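Local coordinates for peptidase M14 domain-containing protein (Shewanella amazonensis, PDB 2QVP) that is not functionally characterised but probably acts as a zinc-dependent hydrolase of the peptidase M14 family, related to metallocarboxypeptidases, at residues D176-T181 and D210-P215; I165-E170 and T227-F232; G200-I205 and L252-L257. One frame throughout, in Å; residues are numbered along the deposited sequence. Where two conformers were deposited one is given.

Interaction 1: residues D176-T181 and D210-P215; sequences DTYVYT and DVDNCP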
loop_
_atom_site.group_PDB
_atom_site.type_symbol
_atom_site.label_atom_id
_atom_site.label_comp_id
_atom_site.label_asym_id
_atom_site.label_seq_id
_atom_site.Cartn_x
_atom_site.Cartn_y
_atom_site.Cartn_z
ATOM N N ASP A 176 -3.130 4.370 18.035
ATOM C CA ASP A 176 -2.018 3.419 18.039
ATOM C C ASP A 176 -1.901 2.714 16.713
ATOM O O ASP A 176 -2.883 2.620 15.969
ATOM C CB ASP A 176 -2.222 2.370 19.128
ATOM C CG ASP A 176 -2.338 2.976 20.509
ATOM O OD1 ASP A 176 -1.751 4.054 20.772
ATOM O OD2 ASP A 176 -3.021 2.351 21.332
ATOM N N THR A 177 -0.703 2.190 16.455
ATOM C CA THR A 177 -0.365 1.563 15.176
ATOM C C THR A 177 -0.181 0.058 15.340
ATOM O O THR A 177 0.044 -0.449 16.438
ATOM C CB THR A 177 0.879 2.267 14.519
ATOM O OG1 THR A 177 0.966 1.940 13.116
ATOM C CG2 THR A 177 2.154 1.900 15.217
ATOM N N TYR A 178 -0.316 -0.645 14.223
ATOM C CA TYR A 178 -0.203 -2.088 14.173
ATOM C C TYR A 178 -0.031 -2.475 12.703
ATOM O O TYR A 178 -0.054 -1.628 11.817
ATOM C CB TYR A 178 -1.439 -2.775 14.783
ATOM C CG TYR A 178 -2.743 -2.495 14.061
ATOM C CD1 TYR A 178 -3.419 -1.303 14.262
ATOM C CD2 TYR A 178 -3.308 -3.438 13.186
ATOM C CE1 TYR A 178 -4.590 -1.023 13.600
ATOM C CE2 TYR A 178 -4.501 -3.179 12.530
ATOM C CZ TYR A 178 -5.145 -1.959 12.753
ATOM O OH TYR A 178 -6.326 -1.636 12.113
ATOM N N VAL A 179 0.198 -3.753 12.477
ATOM C CA VAL A 179 0.371 -4.297 11.141
ATOM C C VAL A 179 -0.331 -5.648 11.022
ATOM O O VAL A 179 -0.524 -6.373 12.026
ATOM C CB VAL A 179 1.863 -4.473 10.784
ATOM C CG1 VAL A 179 2.538 -3.128 10.593
ATOM C CG2 VAL A 179 2.573 -5.342 11.867
ATOM N N TYR A 180 -0.765 -5.926 9.791
ATOM C CA TYR A 180 -1.280 -7.207 9.377
ATOM C C TYR A 180 -0.090 -7.762 8.648
ATOM O O TYR A 180 0.431 -7.075 7.771
ATOM C CB TYR A 180 -2.440 -7.123 8.377
ATOM C CG TYR A 180 -3.788 -6.739 8.937
ATOM C CD1 TYR A 180 -4.159 -5.404 9.026
ATOM C CD2 TYR A 180 -4.677 -7.706 9.406
ATOM C CE1 TYR A 180 -5.383 -5.039 9.568
ATOM C CE2 TYR A 180 -5.922 -7.346 9.938
ATOM C CZ TYR A 180 -6.256 -6.017 10.023
ATOM O OH TYR A 180 -7.478 -5.666 10.518
ATOM N N THR A 181 0.368 -8.962 8.986
ATOM C CA THR A 181 1.466 -9.554 8.220
ATOM C C THR A 181 1.178 -10.996 7.814
ATOM O O THR A 181 0.347 -11.695 8.409
ATOM C CB THR A 181 2.811 -9.494 8.987
ATOM O OG1 THR A 181 2.700 -10.264 10.184
ATOM C CG2 THR A 181 3.203 -8.048 9.323
ATOM N N ASP A 210 -8.721 -7.254 20.231
ATOM C CA ASP A 210 -9.401 -7.300 18.935
ATOM C C ASP A 210 -9.477 -5.926 18.292
ATOM O O ASP A 210 -10.065 -4.988 18.871
ATOM C CB ASP A 210 -10.840 -7.847 19.033
ATOM C CG ASP A 210 -10.910 -9.358 18.950
ATOM O OD1 ASP A 210 -10.003 -10.047 19.463
ATOM O OD2 ASP A 210 -11.896 -9.860 18.362
ATOM N N VAL A 211 -8.856 -5.818 17.119
ATOM C CA VAL A 211 -8.930 -4.646 16.270
ATOM C C VAL A 211 -9.694 -5.180 15.066
ATOM O O VAL A 211 -9.261 -6.179 14.464
ATOM C CB VAL A 211 -7.543 -4.111 15.874
ATOM C CG1 VAL A 211 -7.673 -2.984 14.847
ATOM C CG2 VAL A 211 -6.791 -3.646 17.119
ATOM N N ASP A 212 -10.845 -4.567 14.765
ATOM C CA ASP A 212 -11.733 -4.973 13.647
ATOM C C ASP A 212 -12.022 -6.487 13.616
ATOM O O ASP A 212 -12.033 -7.118 12.557
ATOM C CB ASP A 212 -11.173 -4.455 12.302
ATOM C CG ASP A 212 -11.135 -2.934 12.237
ATOM O OD1 ASP A 212 -11.683 -2.283 13.161
ATOM O OD2 ASP A 212 -10.571 -2.381 11.266
ATOM N N ASN A 213 -12.237 -7.035 14.811
ATOM C CA ASN A 213 -12.547 -8.447 15.046
ATOM C C ASN A 213 -11.364 -9.420 14.780
ATOM O O ASN A 213 -11.581 -10.625 14.612
ATOM C CB ASN A 213 -13.824 -8.826 14.261
ATOM C CG ASN A 213 -14.741 -9.753 15.040
ATOM O OD1 ASN A 213 -14.422 -10.922 15.284
ATOM N ND2 ASN A 213 -15.908 -9.227 15.426
ATOM N N CYS A 214 -10.127 -8.893 14.786
ATOM C CA CYS A 214 -8.887 -9.674 14.598
ATOM C C CYS A 214 -7.976 -9.579 15.822
ATOM O O CYS A 214 -7.809 -8.478 16.373
ATOM C CB CYS A 214 -8.076 -9.160 13.420
ATOM S SG CYS A 214 -8.868 -9.367 11.863
ATOM N N PRO A 215 -7.341 -10.706 16.219
ATOM C CA PRO A 215 -6.440 -10.628 17.363
ATOM C C PRO A 215 -5.055 -10.005 17.006
ATOM O O PRO A 215 -4.324 -10.532 16.138
ATOM C CB PRO A 215 -6.304 -12.089 17.798
ATOM C CG PRO A 215 -6.497 -12.873 16.546
ATOM C CD PRO A 215 -7.387 -12.068 15.648
HETATM O O HOH W 1 -7.892 -3.244 10.874
#
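The rings of Tyr178 and Tyr180 extend from strand 178-182 across to a tight hairpin, and their backbones stay well apart from it, with Tyr178 CA 9.3 Å from Val211 CA and Tyr180 CA 9.6 Å from Cys214 CA. Side chains bridge the whole gap. The phenol end of Tyr178 meets Val211 head-on: its OH lies 3.3 Å from Val211 CG1, and its CZ is almost as near to the same methyl. With chi1 at 63°, Tyr178 CG sits between its own backbone N and carbonyl carbon, and the ring is carried across to the hairpin. Tyr180 presents an edge instead, with Cys214 SG 4.1 Å from Tyr180 CE2; the line from SG to the ring centroid runs 86° off the ring normal, a sulfur-aromatic contact close to the ring plane. The hairpin itself is a two-residue beta-hairpin with a type I' turn from Val211 to Cys214; those two residues exchange paired backbone hydrogen bonds, while Asp212 and Asn213 form the corner with positive phi. From that corner the Asp212 carboxylate completes a water-mediated link. One water, lying in the planes of both tyrosine rings at their edges, donates to Tyr178 OH at 2.6 Å and to Asp212 OD2 at 2.8 Å, and is also hydrogen-bonded to Tyr180 OH. Tyr178 OH has a further hydrogen bond with Asp171 OD2. The Tyr178 side chain lies about 4 Å from that of Glu245, the predicted proton donor/acceptor, and a sulfate ion, probably from the crystallisation liquor, is bound about 6 Å from the Asp212 side chain.

Interaction 2: residues I165-E170 and T227-F232; sequences ILTCHE and TSFESF
Ile165 and Glu230 mark the closest approach of the two backbones, 6.6 Å between their CA atoms, where the start of a central sheet strand passes the first turn of helix 229-235. Ile165 rests against that turn with two branches: its CD1 lies 4.4 Å from Phe229 CE2, and its CG2 lies 4.3 Å from the backbone O of Glu230. Thr167, deposited in two conformers, in the one described here sets its OG1 near the plane of the Phe229 ring, at the edge by CD2. The same OG1 is 4.0 Å from Glu230 CB, the two side chains crossing at about a right angle, and in this conformer it shares a hydrogen bond with Ser71 OG on the adjoining strand. The Glu230 chain is bent at chi2, which places its OE1 4.0 Å from Thr167 OG1; OE1 stays 5.1 Å from His169 NE2, near enough for a possible electrostatic influence but not in contact. The helix is begun by Ser228 as N-cap, its OG accepting from Ser231 N at 3.2 Å. His169 meets the ring of His75 and touches Glu78, a grouping that resembles the zinc site of M14 carboxypeptidases, although no such role is established here. Across the contact no direct hydrogen bond forms, so strand and helix are joined by van der Waals packing, with the Glu230 carboxylate buried beside this polar cluster.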
loop_
_atom_site.group_PDB
_atom_site.type_symbol
_atom_site.label_atom_id
_atom_site.label_comp_id
_atom_site.label_asym_id
_atom_site.label_seq_id
_atom_site.Cartn_x
_atom_site.Cartn_y
_atom_site.Cartn_z
ATOM N N ILE A 165 4.576 -8.075 -0.919
ATOM C CA ILE A 165 3.565 -7.055 -1.056
ATOM C C ILE A 165 3.502 -6.234 0.251
ATOM O O ILE A 165 3.525 -6.783 1.358
ATOM C CB ILE A 165 2.145 -7.602 -1.436
ATOM C CG1 ILE A 165 1.098 -6.479 -1.404
ATOM C CG2 ILE A 165 1.659 -8.827 -0.573
ATOM C CD1 ILE A 165 1.422 -5.340 -2.355
ATOM N N LEU A 166 3.508 -4.912 0.109
ATOM C CA LEU A 166 3.266 -4.013 1.212
ATOM C C LEU A 166 2.125 -3.101 0.768
ATOM O O LEU A 166 2.277 -2.457 -0.275
ATOM C CB LEU A 166 4.482 -3.177 1.532
ATOM C CG LEU A 166 4.309 -1.965 2.494
ATOM C CD1 LEU A 166 3.913 -2.401 3.893
ATOM C CD2 LEU A 166 5.558 -1.132 2.570
ATOM N N THR A 167 0.986 -3.122 1.481
ATOM C CA THR A 167 -0.101 -2.186 1.201
ATOM C C THR A 167 -0.172 -1.231 2.391
ATOM O O THR A 167 -0.150 -1.645 3.535
ATOM C CB THR A 167 -1.444 -2.855 0.949
ATOM O OG1 THR A 167 -1.260 -3.942 0.044
ATOM C CG2 THR A 167 -2.386 -1.869 0.331
ATOM N N CYS A 168 -0.267 0.066 2.103
ATOM C CA CYS A 168 -0.213 1.073 3.129
ATOM C C CYS A 168 -1.561 1.670 3.467
ATOM O O CYS A 168 -2.053 2.576 2.780
ATOM C CB CYS A 168 0.825 2.119 2.702
ATOM S SG CYS A 168 2.500 1.307 2.651
ATOM N N HIS A 169 -2.123 1.151 4.556
ATOM C CA HIS A 169 -3.429 1.566 5.088
ATOM C C HIS A 169 -3.296 2.487 6.287
ATOM O O HIS A 169 -2.189 2.725 6.774
ATOM C CB HIS A 169 -4.237 0.326 5.489
ATOM C CG HIS A 169 -4.891 -0.357 4.335
ATOM N ND1 HIS A 169 -4.176 -0.874 3.282
ATOM C CD2 HIS A 169 -6.192 -0.610 4.071
ATOM C CE1 HIS A 169 -5.012 -1.398 2.410
ATOM N NE2 HIS A 169 -6.239 -1.256 2.866
ATOM N N GLU A 170 -4.449 3.029 6.700
ATOM C CA GLU A 170 -4.590 3.799 7.896
ATOM C C GLU A 170 -5.873 3.354 8.573
ATOM O O GLU A 170 -6.844 3.010 7.892
ATOM C CB GLU A 170 -4.711 5.284 7.608
ATOM C CG GLU A 170 -3.650 5.860 6.751
ATOM C CD GLU A 170 -3.378 7.259 7.159
ATOM O OE1 GLU A 170 -2.580 7.383 8.105
ATOM O OE2 GLU A 170 -3.925 8.208 6.546
ATOM N N THR A 227 -10.748 -11.396 1.474
ATOM C CA THR A 227 -10.705 -11.130 0.024
ATOM C C THR A 227 -10.003 -9.796 -0.280
ATOM O O THR A 227 -10.209 -9.198 -1.340
ATOM C CB THR A 227 -12.102 -11.211 -0.557
ATOM O OG1 THR A 227 -12.890 -10.115 -0.080
ATOM C CG2 THR A 227 -12.746 -12.578 -0.172
ATOM N N SER A 228 -9.122 -9.356 0.633
ATOM C CA SER A 228 -8.315 -8.145 0.432
ATOM C C SER A 228 -7.297 -8.363 -0.659
ATOM O O SER A 228 -6.948 -9.514 -1.009
ATOM C CB SER A 228 -7.614 -7.682 1.723
ATOM O OG SER A 228 -6.629 -8.608 2.138
ATOM N N PHE A 229 -6.824 -7.238 -1.218
ATOM C CA PHE A 229 -5.807 -7.267 -2.269
ATOM C C PHE A 229 -4.529 -8.045 -1.814
ATOM O O PHE A 229 -4.006 -8.909 -2.535
ATOM C CB PHE A 229 -5.523 -5.829 -2.762
ATOM C CG PHE A 229 -4.498 -5.731 -3.852
ATOM C CD1 PHE A 229 -4.770 -6.221 -5.137
ATOM C CD2 PHE A 229 -3.272 -5.110 -3.617
ATOM C CE1 PHE A 229 -3.840 -6.099 -6.150
ATOM C CE2 PHE A 229 -2.343 -4.964 -4.629
ATOM C CZ PHE A 229 -2.611 -5.471 -5.900
ATOM N N GLU A 230 -4.064 -7.754 -0.610
ATOM C CA GLU A 230 -2.862 -8.415 -0.026
ATOM C C GLU A 230 -3.075 -9.912 0.269
ATOM O O GLU A 230 -2.157 -10.693 0.094
ATOM C CB GLU A 230 -2.304 -7.647 1.220
ATOM C CG GLU A 230 -3.172 -7.533 2.482
ATOM C CD GLU A 230 -4.284 -6.454 2.430
ATOM O OE1 GLU A 230 -4.515 -5.823 1.364
ATOM O OE2 GLU A 230 -4.955 -6.260 3.468
ATOM N N SER A 231 -4.258 -10.291 0.743
ATOM C CA SER A 231 -4.619 -11.707 0.900
ATOM C C SER A 231 -4.559 -12.403 -0.465
ATOM O O SER A 231 -4.003 -13.484 -0.582
ATOM C CB SER A 231 -6.029 -11.891 1.483
ATOM O OG SER A 231 -6.074 -11.561 2.849
ATOM N N PHE A 232 -5.138 -11.763 -1.484
ATOM C CA PHE A 232 -5.107 -12.282 -2.856
ATOM C C PHE A 232 -3.666 -12.520 -3.360
ATOM O O PHE A 232 -3.356 -13.579 -3.875
ATOM C CB PHE A 232 -5.892 -11.330 -3.800
ATOM C CG PHE A 232 -5.598 -11.545 -5.286
ATOM C CD1 PHE A 232 -6.158 -12.598 -5.966
ATOM C CD2 PHE A 232 -4.774 -10.672 -5.979
ATOM C CE1 PHE A 232 -5.869 -12.816 -7.333
ATOM C CE2 PHE A 232 -4.496 -10.865 -7.337
ATOM C CZ PHE A 232 -5.045 -11.948 -8.010
#

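Interaction 3: residues G200-I205 and L252-L257; sequences GQYFPI and LDQRIL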
loop_
_atom_site.group_PDB
_atom_site.type_symbol
_atom_site.label_atom_id
_atom_site.label_comp_id
_atom_site.label_asym_id
_atom_site.label_seq_id
_atom_site.Cartn_x
_atom_site.Cartn_y
_atom_site.Cartn_z
ATOM N N GLY A 200 6.364 1.970 14.933
ATOM C CA GLY A 200 6.548 2.203 16.369
ATOM C C GLY A 200 7.517 3.311 16.741
ATOM O O GLY A 200 7.535 3.769 17.905
ATOM N N GLN A 201 8.354 3.723 15.786
ATOM C CA GLN A 201 9.247 4.855 15.990
ATOM C C GLN A 201 8.433 6.148 15.991
ATOM O O GLN A 201 8.871 7.140 16.581
ATOM C CB GLN A 201 10.339 4.933 14.910
ATOM C CG GLN A 201 11.235 3.697 14.748
ATOM C CD GLN A 201 11.998 3.309 16.009
ATOM O OE1 GLN A 201 12.624 4.157 16.642
ATOM N NE2 GLN A 201 11.971 2.014 16.360
ATOM N N TYR A 202 7.274 6.141 15.319
ATOM C CA TYR A 202 6.382 7.295 15.234
ATOM C C TYR A 202 5.208 7.243 16.222
ATOM O O TYR A 202 4.840 8.286 16.771
ATOM C CB TYR A 202 5.879 7.463 13.780
ATOM C CG TYR A 202 7.011 7.745 12.830
ATOM C CD1 TYR A 202 7.736 6.705 12.246
ATOM C CD2 TYR A 202 7.400 9.061 12.549
ATOM C CE1 TYR A 202 8.815 6.959 11.413
ATOM C CE2 TYR A 202 8.470 9.325 11.688
ATOM C CZ TYR A 202 9.177 8.265 11.133
ATOM O OH TYR A 202 10.227 8.504 10.279
ATOM N N PHE A 203 4.630 6.061 16.476
ATOM C CA PHE A 203 3.432 5.977 17.336
ATOM C C PHE A 203 3.434 4.831 18.313
ATOM O O PHE A 203 4.139 3.857 18.100
ATOM C CB PHE A 203 2.194 5.761 16.462
ATOM C CG PHE A 203 2.169 6.585 15.242
ATOM C CD1 PHE A 203 1.906 7.936 15.328
ATOM C CD2 PHE A 203 2.398 6.006 13.986
ATOM C CE1 PHE A 203 1.890 8.729 14.177
ATOM C CE2 PHE A 203 2.383 6.785 12.833
ATOM C CZ PHE A 203 2.120 8.142 12.930
ATOM N N PRO A 204 2.579 4.899 19.349
ATOM C CA PRO A 204 2.517 3.728 20.226
ATOM C C PRO A 204 1.929 2.506 19.494
ATOM O O PRO A 204 1.082 2.662 18.594
ATOM C CB PRO A 204 1.596 4.170 21.368
ATOM C CG PRO A 204 1.277 5.615 21.137
ATOM C CD PRO A 204 1.635 5.959 19.753
ATOM N N ILE A 205 2.414 1.319 19.851
ATOM C CA ILE A 205 1.965 0.068 19.242
ATOM C C ILE A 205 0.635 -0.295 19.900
ATOM O O ILE A 205 0.475 -0.085 21.110
ATOM C CB ILE A 205 3.012 -1.084 19.417
ATOM C CG1 ILE A 205 4.388 -0.714 18.815
ATOM C CG2 ILE A 205 2.505 -2.356 18.824
ATOM C CD1 ILE A 205 4.370 -0.321 17.351
ATOM N N LEU A 252 -1.100 14.314 10.199
ATOM C CA LEU A 252 -0.878 13.795 8.854
ATOM C C LEU A 252 0.597 13.626 8.507
ATOM O O LEU A 252 1.000 12.547 8.072
ATOM C CB LEU A 252 -1.561 14.680 7.798
ATOM C CG LEU A 252 -1.505 14.188 6.328
ATOM C CD1 LEU A 252 -2.358 12.976 6.130
ATOM C CD2 LEU A 252 -1.939 15.310 5.383
ATOM N N ASP A 253 1.405 14.664 8.701
ATOM C CA ASP A 253 2.835 14.575 8.338
ATOM C C ASP A 253 3.575 13.451 9.090
ATOM O O ASP A 253 4.392 12.763 8.484
ATOM C CB ASP A 253 3.509 15.950 8.433
ATOM C CG ASP A 253 3.023 16.934 7.323
ATOM O OD1 ASP A 253 2.566 16.508 6.230
ATOM O OD2 ASP A 253 3.110 18.162 7.535
ATOM N N GLN A 254 3.235 13.200 10.364
ATOM C CA GLN A 254 3.815 12.063 11.091
ATOM C C GLN A 254 3.407 10.727 10.441
ATOM O O GLN A 254 4.247 9.834 10.217
ATOM C CB GLN A 254 3.455 12.121 12.577
ATOM C CG GLN A 254 4.198 13.262 13.293
ATOM C CD GLN A 254 5.709 13.026 13.342
ATOM O OE1 GLN A 254 6.173 12.067 13.963
ATOM N NE2 GLN A 254 6.480 13.897 12.679
ATOM N N ARG A 255 2.131 10.618 10.092
ATOM C CA ARG A 255 1.660 9.438 9.355
ATOM C C ARG A 255 2.339 9.297 7.990
ATOM O O ARG A 255 2.643 8.179 7.573
ATOM C CB ARG A 255 0.156 9.490 9.160
ATOM C CG ARG A 255 -0.679 9.302 10.434
ATOM C CD ARG A 255 -2.114 9.449 10.008
ATOM N NE ARG A 255 -2.591 10.788 10.038
ATOM C CZ ARG A 255 -3.605 11.266 9.327
ATOM N NH1 ARG A 255 -4.268 10.559 8.396
ATOM N NH2 ARG A 255 -3.900 12.528 9.518
ATOM N N ILE A 256 2.563 10.426 7.300
ATOM C CA ILE A 256 3.284 10.421 6.016
ATOM C C ILE A 256 4.712 9.870 6.218
ATOM O O ILE A 256 5.157 8.984 5.465
ATOM C CB ILE A 256 3.285 11.813 5.322
ATOM C CG1 ILE A 256 1.884 12.144 4.789
ATOM C CG2 ILE A 256 4.304 11.858 4.170
ATOM C CD1 ILE A 256 1.721 13.573 4.277
ATOM N N LEU A 257 5.399 10.344 7.259
ATOM C CA LEU A 257 6.770 9.888 7.512
ATOM C C LEU A 257 6.838 8.424 7.897
ATOM O O LEU A 257 7.750 7.733 7.454
ATOM C CB LEU A 257 7.462 10.765 8.553
ATOM C CG LEU A 257 7.681 12.214 8.123
ATOM C CD1 LEU A 257 8.052 13.129 9.316
ATOM C CD2 LEU A 257 8.727 12.263 7.012
#
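Tyr202 and Phe203 carry the loop after helix 190-200 onto the first turns of helix 252-270, the backbones coming closest at Tyr202 and Gln254, whose CA atoms are 6.8 Å apart. Both rings meet side chains and backbone of the helix. Tyr202 lays one ring face toward Leu257, whose carbonyl carbon C sits 4.0 Å above the ring plane, displaced toward the rim, and Leu257 CB touches Tyr202 CE2 at 3.6 Å. Phe203 works with its far edge: CZ points at the helix backbone, 3.8 Å from Arg255 N, which lies near the ring plane, and 3.9 Å from Arg255 CG. Within the loop, Tyr202 CB lies 3.6 Å above the plane of the Phe203 ring, over its centre. Phe203 in addition packs on Thr246 and Pro247 of strand 241-247.

The polar group at the interface is the Gln254 amide. Its OE1 approaches the Tyr202 ring at its edge, in plane, 3.5 Å from CD2, with amide and ring planes 47° apart. A bend at chi2 turns the Gln254 chain and brings the amide oxygen there.

The charged group of Arg255 turns elsewhere. Its first carbon leaves the helix away from the loop; of its side chain, the CG methylene is what meets Phe203, and a bend at chi3 (-88°) directs the guanidinium to Glu170, where NH1 forms a salt bridge, and to Trp12, with which it makes a cation-pi contact. Leu252 CD1 lies over one face of the guanidinium, toward its rim. No hydrogen bond spans the two segments. Adhesion therefore rests on aromatic edges and faces against aliphatic carbons and helix backbone, supplemented probably by the mild attraction between an amide oxygen and the electropositive rim of a phenol ring.

Of the segments, strand 165-171 comes first along the chain and opens interaction 2; strand 178-182 follows and opens interaction 1, and the loop at 200-205 opens interaction 3. The hairpin at 210-215 closes interaction 1, which is thus nested within the loop that helix 229-235 closes in interaction 2. Helix 252-270 closes interaction 3 last, so its segments alternate with those of both others. A probable hydrogen bond, Thr177 N to Pro204 O (2.8 Å), joins interactions 1 and 3, and a Glu170-Arg255 salt bridge joins 2 and 3. Interactions 1 and 2 each put one strand into the central sheet, 178-182 and 165-171, without touching, their nearest atoms about 6 Å apart.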